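PDB 5WLH: LbaCas13a H328A (C2c2) from Lachnospiraceae bacterium NK4A179, which binds precursor CRISPR RNA and, as a Cas13a-family CRISPR enzyme, probably cleaves RNA when guided to a matching target. Local coordinates for residues E523-T535 with K543-D555. Residues are numbered along the deposited sequence; the frame is centred on the assembly and turned at random.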
loop_
_atom_site.group_PDB
_atom_site.type_symbol
_atom_site.label_atom_id
_atom_site.label_comp_id
_atom_site.label_asym_id
_atom_site.label_seq_id
_atom_site.Cartn_x
_atom_site.Cartn_y
_atom_site.Cartn_z
ATOM N N GLU A 523 -9.523 -29.302 9.722
ATOM C CA GLU A 523 -10.883 -28.976 10.146
ATOM C C GLU A 523 -10.929 -28.009 11.322
ATOM O O GLU A 523 -12.000 -27.463 11.617
ATOM C CB GLU A 523 -11.663 -30.247 10.520
ATOM C CG GLU A 523 -11.564 -31.385 9.509
ATOM C CD GLU A 523 -10.611 -32.493 9.951
ATOM O OE1 GLU A 523 -9.377 -32.346 9.773
ATOM O OE2 GLU A 523 -11.103 -33.517 10.476
ATOM N N ASN A 524 -9.806 -27.807 12.010
ATOM C CA ASN A 524 -9.702 -26.892 13.147
ATOM C C ASN A 524 -8.458 -26.032 12.963
ATOM O O ASN A 524 -7.520 -26.080 13.758
ATOM C CB ASN A 524 -9.620 -27.649 14.465
ATOM C CG ASN A 524 -10.830 -28.519 14.708
ATOM O OD1 ASN A 524 -11.839 -28.056 15.233
ATOM N ND2 ASN A 524 -10.742 -29.786 14.305
ATOM N N SER A 525 -8.435 -25.260 11.878
ATOM C CA SER A 525 -7.206 -24.584 11.476
ATOM C C SER A 525 -7.086 -23.172 12.032
ATOM O O SER A 525 -6.059 -22.526 11.815
ATOM C CB SER A 525 -7.108 -24.538 9.945
ATOM O OG SER A 525 -8.345 -24.149 9.377
ATOM N N ASP A 526 -8.096 -22.672 12.732
ATOM C CA ASP A 526 -8.059 -21.321 13.281
ATOM C C ASP A 526 -7.850 -21.442 14.787
ATOM O O ASP A 526 -8.785 -21.740 15.533
ATOM C CB ASP A 526 -9.328 -20.552 12.924
ATOM C CG ASP A 526 -9.236 -19.064 13.281
ATOM O OD1 ASP A 526 -8.280 -18.667 13.982
ATOM O OD2 ASP A 526 -10.128 -18.306 12.856
ATOM N N PHE A 527 -6.609 -21.196 15.223
ATOM C CA PHE A 527 -6.275 -21.217 16.644
ATOM C C PHE A 527 -7.248 -20.399 17.482
ATOM O O PHE A 527 -7.667 -20.830 18.567
ATOM C CB PHE A 527 -4.853 -20.684 16.836
ATOM C CG PHE A 527 -4.476 -20.488 18.270
ATOM C CD1 PHE A 527 -4.450 -21.566 19.138
ATOM C CD2 PHE A 527 -4.144 -19.235 18.751
ATOM C CE1 PHE A 527 -4.103 -21.402 20.453
ATOM C CE2 PHE A 527 -3.791 -19.061 20.080
ATOM C CZ PHE A 527 -3.776 -20.150 20.934
ATOM N N LEU A 528 -7.604 -19.202 17.009
ATOM C CA LEU A 528 -8.439 -18.308 17.803
ATOM C C LEU A 528 -9.850 -18.837 18.014
ATOM O O LEU A 528 -10.544 -18.362 18.910
ATOM C CB LEU A 528 -8.529 -16.938 17.143
ATOM C CG LEU A 528 -7.196 -16.205 17.095
ATOM C CD1 LEU A 528 -7.403 -14.763 16.551
ATOM C CD2 LEU A 528 -6.544 -16.192 18.467
ATOM N N LEU A 529 -10.293 -19.784 17.213
ATOM C CA LEU A 529 -11.640 -20.305 17.372
ATOM C C LEU A 529 -11.686 -21.582 18.199
ATOM O O LEU A 529 -12.778 -22.129 18.402
ATOM C CB LEU A 529 -12.279 -20.529 15.999
ATOM C CG LEU A 529 -12.474 -19.207 15.241
ATOM C CD1 LEU A 529 -13.277 -19.436 13.991
ATOM C CD2 LEU A 529 -13.124 -18.129 16.154
ATOM N N LEU A 530 -10.546 -22.056 18.700
ATOM C CA LEU A 530 -10.575 -23.195 19.612
ATOM C C LEU A 530 -11.319 -22.813 20.883
ATOM O O LEU A 530 -11.320 -21.654 21.302
ATOM C CB LEU A 530 -9.162 -23.681 19.944
ATOM C CG LEU A 530 -8.307 -24.206 18.778
ATOM C CD1 LEU A 530 -7.013 -24.823 19.292
ATOM C CD2 LEU A 530 -9.068 -25.190 17.886
ATOM N N LYS A 531 -11.974 -23.798 21.484
ATOM C CA LYS A 531 -12.880 -23.572 22.596
ATOM C C LYS A 531 -12.240 -23.982 23.916
ATOM O O LYS A 531 -11.332 -24.818 23.944
ATOM C CB LYS A 531 -14.185 -24.349 22.367
ATOM C CG LYS A 531 -14.994 -23.831 21.181
ATOM C CD LYS A 531 -15.648 -22.490 21.494
ATOM C CE LYS A 531 -16.132 -21.784 20.229
ATOM N NZ LYS A 531 -15.066 -20.951 19.570
ATOM N N PRO A 532 -12.687 -23.405 25.037
ATOM C CA PRO A 532 -12.022 -23.663 26.320
ATOM C C PRO A 532 -12.144 -25.122 26.748
ATOM O O PRO A 532 -12.974 -25.883 26.244
ATOM C CB PRO A 532 -12.761 -22.740 27.298
ATOM C CG PRO A 532 -13.451 -21.737 26.449
ATOM C CD PRO A 532 -13.790 -22.440 25.178
ATOM N N LYS A 533 -11.305 -25.488 27.723
ATOM C CA LYS A 533 -11.077 -26.891 28.063
ATOM C C LYS A 533 -12.339 -27.618 28.522
ATOM O O LYS A 533 -12.389 -28.847 28.431
ATOM C CB LYS A 533 -10.011 -26.996 29.146
ATOM C CG LYS A 533 -10.452 -26.450 30.503
ATOM C CD LYS A 533 -9.290 -26.451 31.474
ATOM C CE LYS A 533 -9.736 -26.100 32.890
ATOM N NZ LYS A 533 -8.566 -26.053 33.818
ATOM N N GLY A 534 -13.339 -26.905 29.024
ATOM C CA GLY A 534 -14.554 -27.543 29.490
ATOM C C GLY A 534 -15.642 -27.692 28.449
ATOM O O GLY A 534 -16.772 -28.051 28.799
ATOM N N THR A 535 -15.347 -27.430 27.175
ATOM C CA THR A 535 -16.380 -27.411 26.145
ATOM C C THR A 535 -16.673 -28.826 25.670
ATOM O O THR A 535 -15.794 -29.505 25.120
ATOM C CB THR A 535 -15.965 -26.536 24.964
ATOM O OG1 THR A 535 -15.554 -25.253 25.438
ATOM C CG2 THR A 535 -17.144 -26.358 24.001
ATOM N N LYS A 543 -18.582 -36.372 25.523
ATOM C CA LYS A 543 -17.320 -36.136 24.835
ATOM C C LYS A 543 -16.990 -34.648 24.805
ATOM O O LYS A 543 -17.882 -33.793 24.782
ATOM C CB LYS A 543 -17.367 -36.673 23.399
ATOM C CG LYS A 543 -17.969 -38.073 23.261
ATOM C CD LYS A 543 -17.273 -38.875 22.162
ATOM C CE LYS A 543 -18.035 -40.150 21.818
ATOM N NZ LYS A 543 -19.307 -39.873 21.088
ATOM N N LEU A 544 -15.697 -34.340 24.806
ATOM C CA LEU A 544 -15.292 -32.969 24.526
ATOM C C LEU A 544 -15.659 -32.607 23.093
ATOM O O LEU A 544 -15.710 -33.463 22.209
ATOM C CB LEU A 544 -13.790 -32.775 24.747
ATOM C CG LEU A 544 -13.079 -33.420 25.931
ATOM C CD1 LEU A 544 -11.577 -33.368 25.726
ATOM C CD2 LEU A 544 -13.460 -32.727 27.228
ATOM N N ALA A 545 -15.944 -31.326 22.874
ATOM C CA ALA A 545 -16.239 -30.872 21.523
ATOM C C ALA A 545 -15.008 -31.052 20.641
ATOM O O ALA A 545 -13.870 -31.069 21.122
ATOM C CB ALA A 545 -16.683 -29.407 21.535
ATOM N N SER A 546 -15.244 -31.226 19.336
ATOM C CA SER A 546 -14.128 -31.481 18.432
ATOM C C SER A 546 -13.152 -30.311 18.413
ATOM O O SER A 546 -11.956 -30.508 18.165
ATOM C CB SER A 546 -14.631 -31.775 17.014
ATOM O OG SER A 546 -15.485 -30.750 16.536
ATOM N N ASN A 547 -13.633 -29.100 18.708
ATOM C CA ASN A 547 -12.789 -27.910 18.719
ATOM C C ASN A 547 -12.330 -27.528 20.126
ATOM O O ASN A 547 -11.863 -26.405 20.343
ATOM C CB ASN A 547 -13.507 -26.736 18.043
ATOM C CG ASN A 547 -14.882 -26.453 18.622
ATOM O OD1 ASN A 547 -15.307 -27.060 19.607
ATOM N ND2 ASN A 547 -15.590 -25.515 17.998
ATOM N N ASN A 548 -12.451 -28.443 21.083
ATOM C CA ASN A 548 -11.954 -28.196 22.431
ATOM C C ASN A 548 -10.433 -28.103 22.395
ATOM O O ASN A 548 -9.768 -28.936 21.770
ATOM C CB ASN A 548 -12.429 -29.321 23.365
ATOM C CG ASN A 548 -12.066 -29.085 24.819
ATOM O OD1 ASN A 548 -10.904 -28.839 25.151
ATOM N ND2 ASN A 548 -13.063 -29.180 25.706
ATOM N N ILE A 549 -9.888 -27.076 23.053
ATOM C CA ILE A 549 -8.451 -26.802 22.970
ATOM C C ILE A 549 -7.633 -28.000 23.431
ATOM O O ILE A 549 -6.536 -28.242 22.914
ATOM C CB ILE A 549 -8.096 -25.524 23.761
ATOM C CG1 ILE A 549 -6.630 -25.134 23.519
ATOM C CG2 ILE A 549 -8.356 -25.688 25.255
ATOM C CD1 ILE A 549 -6.444 -23.677 23.207
ATOM N N LEU A 550 -8.164 -28.799 24.366
ATOM C CA LEU A 550 -7.427 -29.968 24.848
ATOM C C LEU A 550 -7.054 -30.923 23.719
ATOM O O LEU A 550 -6.020 -31.592 23.796
ATOM C CB LEU A 550 -8.246 -30.716 25.905
ATOM C CG LEU A 550 -8.525 -29.910 27.170
ATOM C CD1 LEU A 550 -9.614 -30.597 28.003
ATOM C CD2 LEU A 550 -7.243 -29.721 27.974
ATOM N N ASN A 551 -7.871 -30.999 22.669
ATOM C CA ASN A 551 -7.612 -31.926 21.575
ATOM C C ASN A 551 -6.401 -31.546 20.741
ATOM O O ASN A 551 -5.987 -32.343 19.892
ATOM C CB ASN A 551 -8.821 -32.012 20.649
ATOM C CG ASN A 551 -10.036 -32.591 21.333
ATOM O OD1 ASN A 551 -9.915 -33.498 22.145
ATOM N ND2 ASN A 551 -11.214 -32.066 21.010
ATOM N N PHE A 552 -5.838 -30.358 20.941
ATOM C CA PHE A 552 -4.811 -29.848 20.049
ATOM C C PHE A 552 -3.512 -29.509 20.755
ATOM O O PHE A 552 -2.523 -29.197 20.075
ATOM C CB PHE A 552 -5.353 -28.621 19.290
ATOM C CG PHE A 552 -6.626 -28.914 18.546
ATOM C CD1 PHE A 552 -6.586 -29.550 17.317
ATOM C CD2 PHE A 552 -7.856 -28.621 19.099
ATOM C CE1 PHE A 552 -7.751 -29.847 16.639
ATOM C CE2 PHE A 552 -9.029 -28.929 18.429
ATOM C CZ PHE A 552 -8.976 -29.541 17.198
ATOM N N LEU A 553 -3.473 -29.596 22.086
ATOM C CA LEU A 553 -2.273 -29.245 22.830
ATOM C C LEU A 553 -1.112 -30.137 22.420
ATOM O O LEU A 553 -1.271 -31.354 22.290
ATOM C CB LEU A 553 -2.526 -29.365 24.333
ATOM C CG LEU A 553 -3.485 -28.324 24.905
ATOM C CD1 LEU A 553 -3.779 -28.619 26.357
ATOM C CD2 LEU A 553 -2.887 -26.930 24.748
ATOM N N LYS A 554 0.052 -29.515 22.199
ATOM C CA LYS A 554 1.266 -30.243 21.842
ATOM C C LYS A 554 1.911 -30.890 23.057
ATOM O O LYS A 554 2.530 -31.952 22.932
ATOM C CB LYS A 554 2.284 -29.304 21.183
ATOM C CG LYS A 554 2.098 -29.076 19.687
ATOM C CD LYS A 554 3.052 -27.985 19.180
ATOM C CE LYS A 554 3.362 -28.145 17.701
ATOM N NZ LYS A 554 4.329 -27.120 17.190
ATOM N N ASP A 555 1.784 -30.263 24.227
ATOM C CA ASP A 555 2.432 -30.728 25.447
ATOM C C ASP A 555 1.911 -29.928 26.630
ATOM O O ASP A 555 2.501 -28.909 27.010
ATOM C CB ASP A 555 3.956 -30.598 25.343
ATOM C CG ASP A 555 4.689 -31.298 26.488
ATOM O OD1 ASP A 555 4.070 -31.575 27.539
ATOM O OD2 ASP A 555 5.899 -31.567 26.333
HETATM O O HOH W 1 -14.300 -29.103 15.058
HETATM O O HOH W 2 -13.991 -23.905 16.330
#
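Lys531 and Asn548 form a single beta bridge between two otherwise irregular segments, 523-535 and 543-555. Lys531 N donates to Asn547 O at 2.8 Å, and Ile549 N donates back to Lys531 O at 2.8 Å. A third backbone bond, from Ala545 N to Thr535 O (2.9 Å), joins the type I turn at Pro532-Thr535 to the one at Ala545-Asn548.

The Asn548 side chain adds two more bonds to the first of these turns. Its CG lies anti to the backbone N (chi1 -175°), which brings the amide to the carbonyls of the Pro532-Thr535 turn, where ND2 donates almost straight bonds to Lys533 O and Thr535 O, both 2.8 Å away and lying in the amide plane. ND2 stands well above the Lys533 carbonyl plane, whereas Ala545 N and Asn548 ND2 approach Thr535 O from opposite faces. The same amide closes an Asx turn, OD1 accepting from Leu550 N, so bonds at both ends fix its rotation.

Alongside, Leu530 lays CD2 against CE2 of Phe552 (3.8 Å) and crosses Ile549 at about a right angle; Ile549 continues onto Val589 and Leu592 of helix 588-602. Asn524, whose ND2 is held by Asp521, packs CG 3.3 Å from Phe552 CZ, its amide inclined 52° to the ring. One water links Asn524 OD1 to Ser546 OG, and another joins Leu529 O to Asn547 ND2.

With its nearest atom about 22 Å from the bound RNA, this excursion between helices 486-517 and 559-564 is joined by five hydrogen bonds that all end on backbone carbonyls, two of them from the buried Asn548 amide, which ties both turns together beside the contacts of Leu530 with Ile549 and Phe552.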